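PDB 6VT2: adhesin from Streptococcus sanguinis SK1 = NCTC 7863, which binds sialylated glycans such as sialyl-T antigen through tandem sialoglycan-binding modules, and so probably mediates bacterial adhesion to host glycoproteins. Local coordinates for residues Y131-P136 against I182-G187; D153-A158 against A195-T200; T179-I182 against S188-T191; P54-Y59 against F120-R125. All coordinates share one frame; numbering follows the deposited sequence.

Interaction 1: residues Y131-P136 against I182-G187; sequences YTPQVP and ITYPDG. With CA (calcium ion), chain I.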
# COMPACT_ATOMS: atom_id res chain seq x y z
N TYR A 131 -12.61 -3.61 23.66
CA TYR A 131 -11.69 -3.59 22.53
C TYR A 131 -11.15 -4.99 22.26
O TYR A 131 -10.74 -5.72 23.18
CB TYR A 131 -10.56 -2.59 22.81
CG TYR A 131 -11.06 -1.22 23.08
CD1 TYR A 131 -11.64 -0.45 22.06
CD2 TYR A 131 -10.98 -0.67 24.35
CE1 TYR A 131 -12.13 0.83 22.31
CE2 TYR A 131 -11.48 0.61 24.61
CZ TYR A 131 -12.01 1.36 23.56
OH TYR A 131 -12.51 2.62 23.82
N THR A 132 -11.21 -5.39 21.00
CA THR A 132 -10.68 -6.68 20.55
C THR A 132 -9.67 -6.37 19.45
O THR A 132 -10.05 -6.03 18.32
CB THR A 132 -11.78 -7.60 20.06
OG1 THR A 132 -12.74 -7.81 21.11
CG2 THR A 132 -11.18 -8.97 19.66
N PRO A 133 -8.37 -6.47 19.73
CA PRO A 133 -7.38 -6.05 18.72
C PRO A 133 -7.31 -7.03 17.57
O PRO A 133 -7.49 -8.24 17.75
CB PRO A 133 -6.05 -6.03 19.49
CG PRO A 133 -6.39 -6.23 20.95
CD PRO A 133 -7.75 -6.95 20.97
N GLN A 134 -7.01 -6.50 16.40
CA GLN A 134 -6.79 -7.32 15.22
C GLN A 134 -5.32 -7.67 15.12
O GLN A 134 -4.44 -6.93 15.57
CB GLN A 134 -7.26 -6.59 13.96
CG GLN A 134 -8.78 -6.44 13.87
CD GLN A 134 -9.40 -7.34 12.82
OE1 GLN A 134 -8.70 -8.08 12.12
NE2 GLN A 134 -10.72 -7.27 12.69
N VAL A 135 -5.05 -8.84 14.56
CA VAL A 135 -3.68 -9.29 14.39
C VAL A 135 -3.00 -8.42 13.33
O VAL A 135 -3.65 -7.96 12.39
CB VAL A 135 -3.61 -10.77 13.98
CG1 VAL A 135 -4.43 -11.64 14.91
CG2 VAL A 135 -4.09 -10.95 12.52
N PRO A 136 -1.71 -8.15 13.50
CA PRO A 136 -0.97 -7.37 12.50
C PRO A 136 -0.49 -8.25 11.35
O PRO A 136 -0.60 -9.47 11.36
CB PRO A 136 0.22 -6.82 13.28
CG PRO A 136 0.55 -8.01 14.19
CD PRO A 136 -0.82 -8.69 14.54
N ILE A 182 -0.95 -4.92 24.82
CA ILE A 182 -1.62 -3.62 24.57
C ILE A 182 -2.19 -3.23 25.92
O ILE A 182 -2.84 -4.03 26.47
CB ILE A 182 -2.71 -3.76 23.51
CG1 ILE A 182 -2.11 -4.32 22.21
CG2 ILE A 182 -3.48 -2.45 23.27
CD1 ILE A 182 -3.11 -4.68 21.15
N THR A 183 -1.85 -2.08 26.44
CA THR A 183 -2.37 -1.65 27.73
C THR A 183 -3.34 -0.53 27.44
O THR A 183 -2.96 0.45 26.93
CB THR A 183 -1.28 -1.21 28.69
OG1 THR A 183 -0.41 -2.31 28.89
CG2 THR A 183 -1.78 -0.78 30.05
N TYR A 184 -4.59 -0.74 27.77
CA TYR A 184 -5.60 0.29 27.59
C TYR A 184 -5.39 1.29 28.69
O TYR A 184 -4.80 1.14 29.68
CB TYR A 184 -6.97 -0.34 27.62
CG TYR A 184 -7.08 -1.24 26.46
CD1 TYR A 184 -6.88 -0.79 25.18
CD2 TYR A 184 -7.25 -2.56 26.69
CE1 TYR A 184 -6.89 -1.66 24.12
CE2 TYR A 184 -7.33 -3.44 25.64
CZ TYR A 184 -7.14 -2.99 24.36
OH TYR A 184 -7.19 -3.86 23.33
N PRO A 185 -6.00 2.63 28.58
CA PRO A 185 -5.84 3.71 29.58
C PRO A 185 -6.24 3.34 30.99
O PRO A 185 -5.75 3.92 31.96
CB PRO A 185 -6.75 4.82 29.03
CG PRO A 185 -6.93 4.54 27.61
CD PRO A 185 -6.72 3.06 27.40
N ASP A 186 -7.11 2.37 31.17
CA ASP A 186 -7.46 1.93 32.51
C ASP A 186 -6.56 0.85 33.07
O ASP A 186 -6.81 0.36 34.16
CB ASP A 186 -8.94 1.48 32.51
CG ASP A 186 -9.16 0.18 31.85
OD1 ASP A 186 -8.30 -0.23 31.03
OD2 ASP A 186 -10.17 -0.48 32.13
N GLY A 187 -5.49 0.52 32.37
CA GLY A 187 -4.57 -0.51 32.87
C GLY A 187 -4.97 -1.92 32.52
O GLY A 187 -4.21 -2.79 32.75
CA CA I . -9.96 -7.26 24.84
O HOH W 1 -12.12 -8.01 24.31
O HOH W 2 -10.43 -9.05 26.27
O HOH W 3 -9.82 -9.03 23.14
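Y131 and Y184 meet in an oblique pairing, their rings inclined at 36° and the centroids 5.4 Å apart. From Y131, CD2 stands over one face of the Y184 ring toward its rim, while CB lies near the phenol end, 3.6 Å from Y184 OH. In Y184, CG is anti to the carbonyl carbon (chi1 -65°), an orientation that sends the long ring across to the 131-136 loop and sets its hydroxyl beside both Y131 and P133. The pyrrolidine of P133 approaches that same hydroxyl, with P133 CG 3.5 Å from Y184 OH. Proline suits this place because its compact ring lets one carbon serve two neighbours: P133 CG is shared with I182 CD1 at 3.6 Å, and P133 CB adds to the contact with I182 CD1, also at 3.6 Å, as the two side chains run antiparallel alongside each other.

Polar ends are served by residues of the surroundings. Y184 OH is hydrogen-bonded to D190 and Y131 OH to E20, so tyrosine combines an apolar ring with a useful tip. The carbonyl of Y131 turns to the calcium ion, with Y131 O 2.4 Å from the metal. T128 and D190 complete the protein ligands, and three waters join them. The arrangement is thus the aromatic and proline packing beside a calcium site in the atypical Rib domain, where the loop after strand 119-125 meets the beta hairpin.

Interaction 2: residues D153-A158 against A195-T200; sequences DAVIAA and AQTVDT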
# COMPACT_ATOMS: atom_id res chain seq x y z
N ASP A 153 9.96 -2.36 17.32
CA ASP A 153 9.29 -1.17 16.82
C ASP A 153 8.45 -1.52 15.62
O ASP A 153 7.36 -0.96 15.43
CB ASP A 153 10.31 -0.08 16.50
CG ASP A 153 10.96 0.48 17.75
OD1 ASP A 153 10.33 0.43 18.83
OD2 ASP A 153 12.10 0.98 17.66
N ALA A 154 8.94 -2.45 14.79
CA ALA A 154 8.22 -2.84 13.60
C ALA A 154 6.94 -3.59 13.96
O ALA A 154 5.92 -3.46 13.29
CB ALA A 154 9.08 -3.70 12.68
N VAL A 155 7.00 -4.44 14.99
CA VAL A 155 5.79 -5.13 15.42
C VAL A 155 4.77 -4.13 15.95
O VAL A 155 3.60 -4.19 15.56
CB VAL A 155 6.13 -6.20 16.45
CG1 VAL A 155 4.85 -6.73 17.12
CG2 VAL A 155 6.93 -7.35 15.78
N ILE A 156 5.22 -3.19 16.78
CA ILE A 156 4.31 -2.18 17.32
C ILE A 156 3.67 -1.41 16.19
O ILE A 156 2.46 -1.12 16.20
CB ILE A 156 5.04 -1.23 18.28
CG1 ILE A 156 5.50 -1.99 19.52
CG2 ILE A 156 4.12 -0.05 18.67
CD1 ILE A 156 6.28 -1.16 20.48
N ALA A 157 4.47 -1.03 15.20
CA ALA A 157 3.92 -0.27 14.09
C ALA A 157 2.89 -1.09 13.33
O ALA A 157 1.87 -0.56 12.87
CB ALA A 157 5.05 0.15 13.16
N ALA A 158 3.16 -2.38 13.16
CA ALA A 158 2.22 -3.22 12.43
C ALA A 158 0.95 -3.47 13.25
O ALA A 158 -0.15 -3.62 12.70
CB ALA A 158 2.86 -4.56 12.08
N ALA A 195 3.10 -15.96 17.94
CA ALA A 195 2.79 -16.66 16.70
C ALA A 195 2.04 -15.77 15.73
O ALA A 195 2.12 -15.96 14.50
CB ALA A 195 1.97 -17.92 17.02
N GLN A 196 1.32 -14.77 16.23
CA GLN A 196 0.60 -13.88 15.35
C GLN A 196 1.34 -12.58 15.06
O GLN A 196 0.80 -11.70 14.41
CB GLN A 196 -0.78 -13.55 15.96
CG GLN A 196 -1.80 -14.62 15.77
CD GLN A 196 -1.46 -15.90 16.45
OE1 GLN A 196 -1.37 -15.96 17.69
NE2 GLN A 196 -1.25 -16.95 15.66
N THR A 197 2.58 -12.42 15.54
CA THR A 197 3.29 -11.19 15.28
C THR A 197 4.58 -11.38 14.52
O THR A 197 4.96 -10.49 13.77
CB THR A 197 3.59 -10.45 16.58
OG1 THR A 197 4.46 -11.24 17.38
CG2 THR A 197 2.28 -10.24 17.37
N VAL A 198 5.32 -12.46 14.78
CA VAL A 198 6.64 -12.61 14.18
C VAL A 198 6.88 -14.04 13.72
O VAL A 198 6.34 -15.01 14.26
CB VAL A 198 7.76 -12.21 15.14
CG1 VAL A 198 7.63 -10.80 15.56
CG2 VAL A 198 7.73 -13.16 16.35
N ASP A 199 7.79 -14.22 12.78
CA ASP A 199 8.29 -15.56 12.38
C ASP A 199 9.73 -15.31 11.92
O ASP A 199 10.13 -14.20 11.64
CB ASP A 199 7.44 -16.35 11.36
CG ASP A 199 7.67 -17.87 11.33
OD1 ASP A 199 8.49 -18.35 12.20
OD2 ASP A 199 7.32 -18.49 10.41
N THR A 200 10.47 -16.39 11.88
CA THR A 200 11.83 -16.35 11.40
C THR A 200 11.83 -16.10 9.91
O THR A 200 11.09 -16.76 9.18
CB THR A 200 12.52 -17.67 11.66
OG1 THR A 200 12.20 -18.09 12.99
CG2 THR A 200 14.04 -17.49 11.54
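The helical turn around V155 runs past the bend that leads into strand 198-200, the closest backbone approach being 6.6 Å between the CA atoms of V155 and T197. V155 carries the whole contact from the helix side, and its two methyls divide the work. CG1, anti to the backbone N (chi1 168°), faces T197, whereas CG2 is directed to V198. The closer touch is V155 CG2 to V198 CG1 at 3.5 Å, methyl against methyl, with the two side chains crossing at about a right angle. V155 CG1 meets T197 CB at 4.0 Å, again nearly perpendicular. A beta-branched valine fits here because its short fork can reach two successive residues without a flexible chain.

T197 is buried as well, yet its hydroxyl is provided for: OG1 is hydrogen-bonded to the carbonyl of G178, its strongest partner, and the carbonyl of A194 is placed to share the same proton. Its carbon side is thereby left to the apolar interface, and threonine can serve both needs.

Around this point V155 also packs on V174 and V180, and T197 on V180, so helix 149-162 lies against the three-stranded antiparallel sheet as well as the parallel pair 139-141 and 198-200. V198 reaches L147 in the loop preceding the helix, while T197 and D199 make backbone bonds to strand 139-141.

Interaction 3: residues T179-I182 against S188-T191; sequences TVTI and STDT. With CA (calcium ion), chain I.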
# COMPACT_ATOMS: atom_id res chain seq x y z
N THR A 179 5.76 -11.24 21.67
CA THR A 179 4.46 -11.16 22.31
C THR A 179 4.13 -9.70 22.54
O THR A 179 4.91 -8.96 23.14
CB THR A 179 4.47 -11.88 23.64
OG1 THR A 179 4.84 -13.25 23.48
CG2 THR A 179 3.06 -11.86 24.25
N VAL A 180 2.92 -9.30 22.14
CA VAL A 180 2.54 -7.91 22.23
C VAL A 180 1.56 -7.75 23.37
O VAL A 180 0.57 -8.47 23.46
CB VAL A 180 1.93 -7.42 20.93
CG1 VAL A 180 1.30 -5.99 21.15
CG2 VAL A 180 2.98 -7.35 19.85
N THR A 181 1.83 -6.80 24.23
CA THR A 181 0.90 -6.43 25.28
C THR A 181 0.36 -5.06 24.97
O THR A 181 1.12 -4.10 24.85
CB THR A 181 1.58 -6.43 26.63
OG1 THR A 181 2.02 -7.73 26.94
CG2 THR A 181 0.58 -5.98 27.73
N ILE A 182 -0.95 -4.92 24.82
CA ILE A 182 -1.62 -3.62 24.57
C ILE A 182 -2.19 -3.23 25.92
O ILE A 182 -2.84 -4.03 26.47
CB ILE A 182 -2.71 -3.76 23.51
CG1 ILE A 182 -2.11 -4.32 22.21
CG2 ILE A 182 -3.48 -2.45 23.27
CD1 ILE A 182 -3.11 -4.68 21.15
N SER A 188 -6.11 -2.12 31.88
CA SER A 188 -6.49 -3.46 31.41
C SER A 188 -5.70 -3.72 30.12
O SER A 188 -5.23 -2.82 29.51
CB SER A 188 -7.97 -3.62 31.26
OG SER A 188 -8.47 -2.86 30.23
N THR A 189 -5.56 -4.98 29.77
CA THR A 189 -4.68 -5.31 28.65
C THR A 189 -5.30 -6.30 27.68
O THR A 189 -6.26 -6.95 27.97
CB THR A 189 -3.36 -5.92 29.16
OG1 THR A 189 -3.65 -7.15 29.81
CG2 THR A 189 -2.60 -5.05 30.13
N ASP A 190 -4.72 -6.35 26.50
CA ASP A 190 -4.91 -7.44 25.56
C ASP A 190 -3.51 -7.94 25.23
O ASP A 190 -2.54 -7.17 25.31
CB ASP A 190 -5.64 -6.98 24.35
CG ASP A 190 -7.12 -7.10 24.49
OD1 ASP A 190 -7.58 -8.16 24.97
OD2 ASP A 190 -7.82 -6.18 24.08
N THR A 191 -3.42 -9.20 24.86
CA THR A 191 -2.17 -9.81 24.42
C THR A 191 -2.32 -10.34 23.00
O THR A 191 -3.36 -10.91 22.63
CB THR A 191 -1.78 -10.97 25.33
OG1 THR A 191 -1.58 -10.51 26.69
CG2 THR A 191 -0.50 -11.63 24.83
CA CA I . -9.96 -7.26 24.84
O HOH W 4 0.44 -9.72 27.72
O HOH W 2 -10.43 -9.05 26.27
O HOH W 3 -9.82 -9.03 23.14
O HOH W 1 -12.12 -8.01 24.31
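D190 pairs with I182 across two antiparallel strands, and its side chain leads from the sheet to a metal. CB sits 4.4 Å from I182 CB, on the face the two residues share. With CG only roughly anti to the carbonyl carbon, twisted well off the ideal (chi1 -89°), the carboxylate is carried to the calcium ion, which D190 OD1 and D190 OD2 bind in bidentate fashion, each at 2.5 Å. OD2 serves the metal and the hydroxyl of Y184 together, which should limit rotation of the carboxylate. Aspartate suits the place, its short arm ending in two hard, anionic oxygens.

The backbone beneath is held by a reciprocal pair of bonds. I182 N donates to D190 O at 2.8 Å, nearly straight at 170°, and D190 N returns a bond to I182 O at 3.0 Å. On the opposite face T181 and T191 form the neighbouring non-hydrogen-bonded pair. The methyls T179 CG2 and T191 CG2 touch at 3.6 Å, threonine suiting a partly wetted strand surface.

This is a beta hairpin at one side of an antiparallel sheet: strand 180-183 lies centrally between 171-174 and 189-192, and on the I182 face V180 and I182 pack against V159 of helix 149-162.

Interaction 4: residues P54-Y59 against F120-R125; sequences PNWIRY and FVLVIR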
# COMPACT_ATOMS: atom_id res chain seq x y z
N PRO A 54 -22.89 6.71 43.22
CA PRO A 54 -21.78 7.64 43.33
C PRO A 54 -21.99 9.02 42.74
O PRO A 54 -22.83 9.22 42.00
CB PRO A 54 -20.68 7.00 42.48
CG PRO A 54 -21.06 5.57 42.44
CD PRO A 54 -22.52 5.47 42.67
N ASN A 55 -21.11 9.92 43.13
CA ASN A 55 -21.19 11.33 42.69
C ASN A 55 -20.99 11.47 41.18
O ASN A 55 -21.43 12.43 40.69
CB ASN A 55 -20.20 12.17 43.48
CG ASN A 55 -18.77 11.83 43.22
OD1 ASN A 55 -18.44 10.77 42.74
ND2 ASN A 55 -17.92 12.72 43.68
N TRP A 56 -20.39 10.51 40.50
CA TRP A 56 -20.18 10.63 39.06
C TRP A 56 -21.37 10.16 38.22
O TRP A 56 -21.28 10.30 37.07
CB TRP A 56 -18.86 9.95 38.69
CG TRP A 56 -18.69 8.57 39.23
CD1 TRP A 56 -18.02 8.23 40.34
CD2 TRP A 56 -19.23 7.37 38.68
NE1 TRP A 56 -18.10 6.90 40.52
CE2 TRP A 56 -18.81 6.33 39.53
CE3 TRP A 56 -19.96 7.06 37.55
CZ2 TRP A 56 -19.12 5.02 39.28
CZ3 TRP A 56 -20.30 5.76 37.33
CH2 TRP A 56 -19.90 4.76 38.19
N ILE A 57 -22.41 9.59 38.82
CA ILE A 57 -23.63 9.31 38.08
C ILE A 57 -24.42 10.60 38.08
O ILE A 57 -24.80 11.11 39.14
CB ILE A 57 -24.43 8.19 38.72
CG1 ILE A 57 -23.62 6.90 38.74
CG2 ILE A 57 -25.74 8.01 37.90
CD1 ILE A 57 -24.41 5.74 39.46
N ARG A 58 -24.67 11.16 36.89
CA ARG A 58 -25.32 12.45 36.74
C ARG A 58 -26.55 12.26 35.86
O ARG A 58 -26.66 11.32 35.20
CB ARG A 58 -24.34 13.41 36.06
CG ARG A 58 -23.08 13.53 36.88
CD ARG A 58 -22.09 14.46 36.24
NE ARG A 58 -22.60 15.81 36.18
CZ ARG A 58 -22.06 16.76 35.44
NH1 ARG A 58 -20.97 16.51 34.75
NH2 ARG A 58 -22.58 17.97 35.41
N TYR A 59 -27.46 13.18 36.00
CA TYR A 59 -28.63 13.13 35.15
C TYR A 59 -29.18 14.51 34.89
O TYR A 59 -29.00 15.36 35.67
CB TYR A 59 -29.71 12.17 35.62
CG TYR A 59 -30.35 12.54 36.91
CD1 TYR A 59 -29.72 12.32 38.10
CD2 TYR A 59 -31.62 13.03 36.93
CE1 TYR A 59 -30.33 12.64 39.30
CE2 TYR A 59 -32.25 13.35 38.11
CZ TYR A 59 -31.61 13.14 39.30
OH TYR A 59 -32.28 13.45 40.43
N PHE A 120 -32.26 0.80 36.90
CA PHE A 120 -31.24 0.32 36.00
C PHE A 120 -30.08 -0.21 36.81
O PHE A 120 -29.87 0.22 37.94
CB PHE A 120 -30.75 1.39 35.03
CG PHE A 120 -30.15 2.58 35.68
CD1 PHE A 120 -28.79 2.62 35.96
CD2 PHE A 120 -30.93 3.68 36.04
CE1 PHE A 120 -28.23 3.70 36.63
CE2 PHE A 120 -30.38 4.76 36.62
CZ PHE A 120 -29.00 4.79 36.94
N VAL A 121 -29.28 -1.10 36.22
CA VAL A 121 -28.03 -1.53 36.83
C VAL A 121 -26.92 -1.03 35.93
O VAL A 121 -26.86 -1.38 34.74
CB VAL A 121 -27.94 -3.03 36.98
CG1 VAL A 121 -26.65 -3.40 37.68
CG2 VAL A 121 -29.13 -3.54 37.83
N LEU A 122 -26.08 -0.19 36.48
CA LEU A 122 -24.88 0.29 35.83
C LEU A 122 -23.73 -0.61 36.22
O LEU A 122 -23.47 -0.81 37.40
CB LEU A 122 -24.66 1.74 36.24
CG LEU A 122 -23.53 2.45 35.52
CD1 LEU A 122 -23.89 2.66 34.08
CD2 LEU A 122 -23.29 3.76 36.28
N VAL A 123 -23.09 -1.20 35.23
CA VAL A 123 -22.10 -2.24 35.44
C VAL A 123 -20.79 -1.72 34.93
O VAL A 123 -20.68 -1.39 33.74
CB VAL A 123 -22.51 -3.54 34.75
CG1 VAL A 123 -21.51 -4.68 35.01
CG2 VAL A 123 -23.87 -3.97 35.15
N ILE A 124 -19.77 -1.74 35.79
CA ILE A 124 -18.49 -1.17 35.42
C ILE A 124 -17.52 -2.26 34.96
O ILE A 124 -17.24 -3.19 35.71
CB ILE A 124 -17.87 -0.37 36.56
CG1 ILE A 124 -18.91 0.62 37.16
CG2 ILE A 124 -16.58 0.22 36.15
CD1 ILE A 124 -19.55 1.47 36.14
N ARG A 125 -17.05 -2.17 33.71
CA ARG A 125 -16.22 -3.20 33.11
C ARG A 125 -14.90 -2.59 32.68
O ARG A 125 -14.79 -1.37 32.43
CB ARG A 125 -16.94 -3.85 31.92
CG ARG A 125 -18.25 -4.46 32.36
CD ARG A 125 -18.11 -5.36 33.53
NE ARG A 125 -17.27 -6.51 33.21
CZ ARG A 125 -17.08 -7.51 34.05
NH1 ARG A 125 -17.60 -7.46 35.28
NH2 ARG A 125 -16.39 -8.55 33.66
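L122 CD2 is the meeting point of this apolar contact, touched by W56 and I57 together. W56 contributes CZ3 and CH2 of its six-membered ring, approached obliquely, with W56 CZ3 3.7 Å from L122 CD2. I57 arrives differently, tip to tip, I57 CD1 lying 3.9 Å from L122 CD2; isoleucine's longer arm lets it reach from the turn to the strand. Farther along the indole, W56 CH2 meets I124 CD1 at 3.9 Å, the two side chains coming from opposite directions. L122 and I124, two residues apart on one strand, point the same way: L122 offers one methyl of its fork, I124 the end of its longer arm.

What positions the tryptophan lies one shell out. Its CG sits between the backbone N and the carbonyl carbon (chi1 50°), which folds the ring back over P54, whose CB lies over one indole face, displaced toward the rim. The type I turn from P54 to I57, closed by the bond from I57 N to P54 O at 3.2 Å, carries both residues; P54, preceded by a cis peptide bond, itself touches the bound sialic acid.

W56 further meets V84, P85 and H88, and L122 packs on V14 and A16 of strand 13-17. The contact thus spans the SigLec-like domain's two sheets, joining the turn before edge strand 58-61 to strand 119-125.

How the interactions relate
From the N terminus, interaction 4 comes first, closing a 60-residue loop within the SigLec-like domain and tying the turn beside the glycan pocket to strand 119-125. The other three lie close together within the atypical Rib domain. Interaction 1 opens at Y131 and closes on the hairpin; interaction 2 opens on the helix inside that loop and closes after it, so the two cross, and they touch where P136 packs on A158. Interaction 3, a short hairpin closure, nests within interaction 2 and shares I182 and the calcium ion with interaction 1. Interactions 1 and 4 approach to about 5 Å between nearest atoms without touching.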